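Local coordinates for importin subunit beta-1 (Saccharomyces cerevisiae, PDB 5OWU), which carries proteins into the nucleus together with importin alpha, the adaptor that recognises classical nuclear localization signals in cargo, at residues A[236-241]-A[280-285]. Residues are numbered along the deposited sequence; the frame is centred on the assembly and turned at random.
Sequences EDIEVQ and DKVASM
I238 and M285 hold the close-packed part of this contact, where the first turn of helix 238-255 meets the first turns of helix 280-306. The M285 side chain runs out extended beyond CG and delivers its methyl end to the first helix. There M285 CE lies 3.6 Å from the backbone oxygen I238 O and also touches I238 CG1. M285 SD rests 3.8 Å from the backbone carbon Q241 C, with Q241 CB hardly farther. The buried thioether thus lies against both backbone and side-chain atoms of that turn, and A242 and F245 add further contacts.

I238 crosses both M285 and K281 obliquely, CG1 against the M285 methyl and CD1 against the CB and CG methylenes of K281. With CG1 anti to the backbone N (chi1 -171°) and the chain extended, I238 CD1 comes within 3.6 Å of K281 CG. V282 CG2 is a looser neighbour, 4.1 Å from I238 CD1. Cutting I238 back to an alanine is likely to leave the M285 methyl and the K281 methylenes without their apolar partner.

Toward solvent the fit slackens: exposed K281 keeps its NZ 6.9 Å from E239 OE2, a charge pair that does not touch. On another side of I238, Q241 OE1 makes a loose van der Waals contact with V282 CG2 at 3.8 Å. No hydrogen bond links the two segments.

Behind the interface, D237 OD2 accepts from V240 N at 2.9 Å, capping the helix, and a salt bridge to K195 engages D237 OD1. Such apolar packing between helices of successive repeats, here HEAT 6 and HEAT 7, is characteristic of the importin-beta superhelix.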
loop_
_atom_site.group_PDB
_atom_site.type_symbol
_atom_site.label_atom_id
_atom_site.label_comp_id
_atom_site.label_asym_id
_atom_site.label_seq_id
_atom_site.Cartn_x
_atom_site.Cartn_y
_atom_site.Cartn_z
ATOM N N GLU A 236 16.450 -28.167 -13.387
ATOM C CA GLU A 236 16.591 -27.821 -14.798
ATOM C C GLU A 236 15.406 -27.003 -15.295
ATOM O O GLU A 236 15.577 -26.086 -16.108
ATOM C CB GLU A 236 16.750 -29.086 -15.644
ATOM C CG GLU A 236 18.006 -29.895 -15.343
ATOM C CD GLU A 236 19.288 -29.103 -15.548
ATOM O OE1 GLU A 236 20.111 -29.046 -14.609
ATOM O OE2 GLU A 236 19.469 -28.532 -16.645
ATOM N N ASP A 237 14.201 -27.312 -14.822
ATOM C CA ASP A 237 13.009 -26.638 -15.317
ATOM C C ASP A 237 12.898 -25.243 -14.714
ATOM O O ASP A 237 13.023 -25.068 -13.497
ATOM C CB ASP A 237 11.759 -27.448 -14.996
ATOM C CG ASP A 237 10.499 -26.749 -15.431
ATOM O OD1 ASP A 237 10.102 -26.929 -16.599
ATOM O OD2 ASP A 237 9.915 -26.009 -14.613
ATOM N N ILE A 238 12.628 -24.253 -15.571
ATOM C CA ILE A 238 12.714 -22.858 -15.153
ATOM C C ILE A 238 11.550 -22.477 -14.245
ATOM O O ILE A 238 11.703 -21.633 -13.355
ATOM C CB ILE A 238 12.790 -21.943 -16.390
ATOM C CG1 ILE A 238 13.107 -20.505 -15.965
ATOM C CG2 ILE A 238 11.490 -22.010 -17.202
ATOM C CD1 ILE A 238 13.317 -19.546 -17.123
ATOM N N GLU A 239 10.372 -23.069 -14.451
ATOM C CA GLU A 239 9.246 -22.779 -13.565
ATOM C C GLU A 239 9.487 -23.340 -12.169
ATOM O O GLU A 239 9.138 -22.700 -11.165
ATOM C CB GLU A 239 7.954 -23.341 -14.160
ATOM C CG GLU A 239 7.423 -22.532 -15.334
ATOM C CD GLU A 239 6.280 -23.221 -16.054
ATOM O OE1 GLU A 239 5.198 -23.377 -15.446
ATOM O OE2 GLU A 239 6.467 -23.616 -17.225
ATOM N N VAL A 240 10.082 -24.532 -12.083
ATOM C CA VAL A 240 10.457 -25.086 -10.786
ATOM C C VAL A 240 11.424 -24.146 -10.080
ATOM O O VAL A 240 11.262 -23.835 -8.896
ATOM C CB VAL A 240 11.055 -26.495 -10.958
ATOM C CG1 VAL A 240 11.710 -26.992 -9.662
ATOM C CG2 VAL A 240 9.978 -27.462 -11.397
ATOM N N GLN A 241 12.444 -23.675 -10.803
ATOM C CA GLN A 241 13.366 -22.696 -10.239
ATOM C C GLN A 241 12.617 -21.477 -9.719
ATOM O O GLN A 241 12.832 -21.041 -8.584
ATOM C CB GLN A 241 14.397 -22.274 -11.289
ATOM C CG GLN A 241 15.426 -23.333 -11.623
ATOM C CD GLN A 241 16.449 -22.840 -12.632
ATOM O OE1 GLN A 241 16.154 -21.975 -13.458
ATOM N NE2 GLN A 241 17.660 -23.381 -12.564
ATOM N N ASP A 280 17.037 -13.984 -18.864
ATOM C CA ASP A 280 16.615 -12.842 -18.058
ATOM C C ASP A 280 15.745 -13.267 -16.881
ATOM O O ASP A 280 15.782 -12.628 -15.824
ATOM C CB ASP A 280 15.863 -11.823 -18.921
ATOM C CG ASP A 280 16.742 -11.183 -19.979
ATOM O OD1 ASP A 280 17.980 -11.302 -19.896
ATOM O OD2 ASP A 280 16.187 -10.548 -20.897
ATOM N N LYS A 281 14.962 -14.334 -17.037
ATOM C CA LYS A 281 14.088 -14.775 -15.951
ATOM C C LYS A 281 14.899 -15.336 -14.782
ATOM O O LYS A 281 14.639 -15.013 -13.614
ATOM C CB LYS A 281 13.095 -15.814 -16.483
ATOM C CG LYS A 281 12.249 -16.541 -15.424
ATOM C CD LYS A 281 10.976 -15.789 -15.090
ATOM C CE LYS A 281 10.046 -16.638 -14.229
ATOM N NZ LYS A 281 9.516 -17.816 -14.978
ATOM N N VAL A 282 15.884 -16.183 -15.080
ATOM C CA VAL A 282 16.739 -16.748 -14.034
ATOM C C VAL A 282 17.447 -15.626 -13.276
ATOM O O VAL A 282 17.353 -15.505 -12.037
ATOM C CB VAL A 282 17.750 -17.729 -14.654
ATOM C CG1 VAL A 282 18.643 -18.351 -13.581
ATOM C CG2 VAL A 282 17.025 -18.816 -15.456
ATOM N N ALA A 283 18.172 -14.789 -14.025
ATOM C CA ALA A 283 18.861 -13.662 -13.418
ATOM C C ALA A 283 17.904 -12.853 -12.560
ATOM O O ALA A 283 18.233 -12.488 -11.424
ATOM C CB ALA A 283 19.493 -12.787 -14.501
ATOM N N SER A 284 16.700 -12.590 -13.078
ATOM C CA SER A 284 15.707 -11.846 -12.313
ATOM C C SER A 284 15.424 -12.518 -10.979
ATOM O O SER A 284 15.273 -11.837 -9.955
ATOM C CB SER A 284 14.408 -11.708 -13.113
ATOM O OG SER A 284 14.583 -10.850 -14.222
ATOM N N MET A 285 15.344 -13.853 -10.972
ATOM C CA MET A 285 15.148 -14.575 -9.714
ATOM C C MET A 285 16.233 -14.222 -8.705
ATOM O O MET A 285 15.945 -13.908 -7.535
ATOM C CB MET A 285 15.156 -16.085 -9.951
ATOM C CG MET A 285 14.061 -16.608 -10.844
ATOM S SD MET A 285 14.270 -18.389 -11.072
ATOM C CE MET A 285 13.569 -18.594 -12.707
#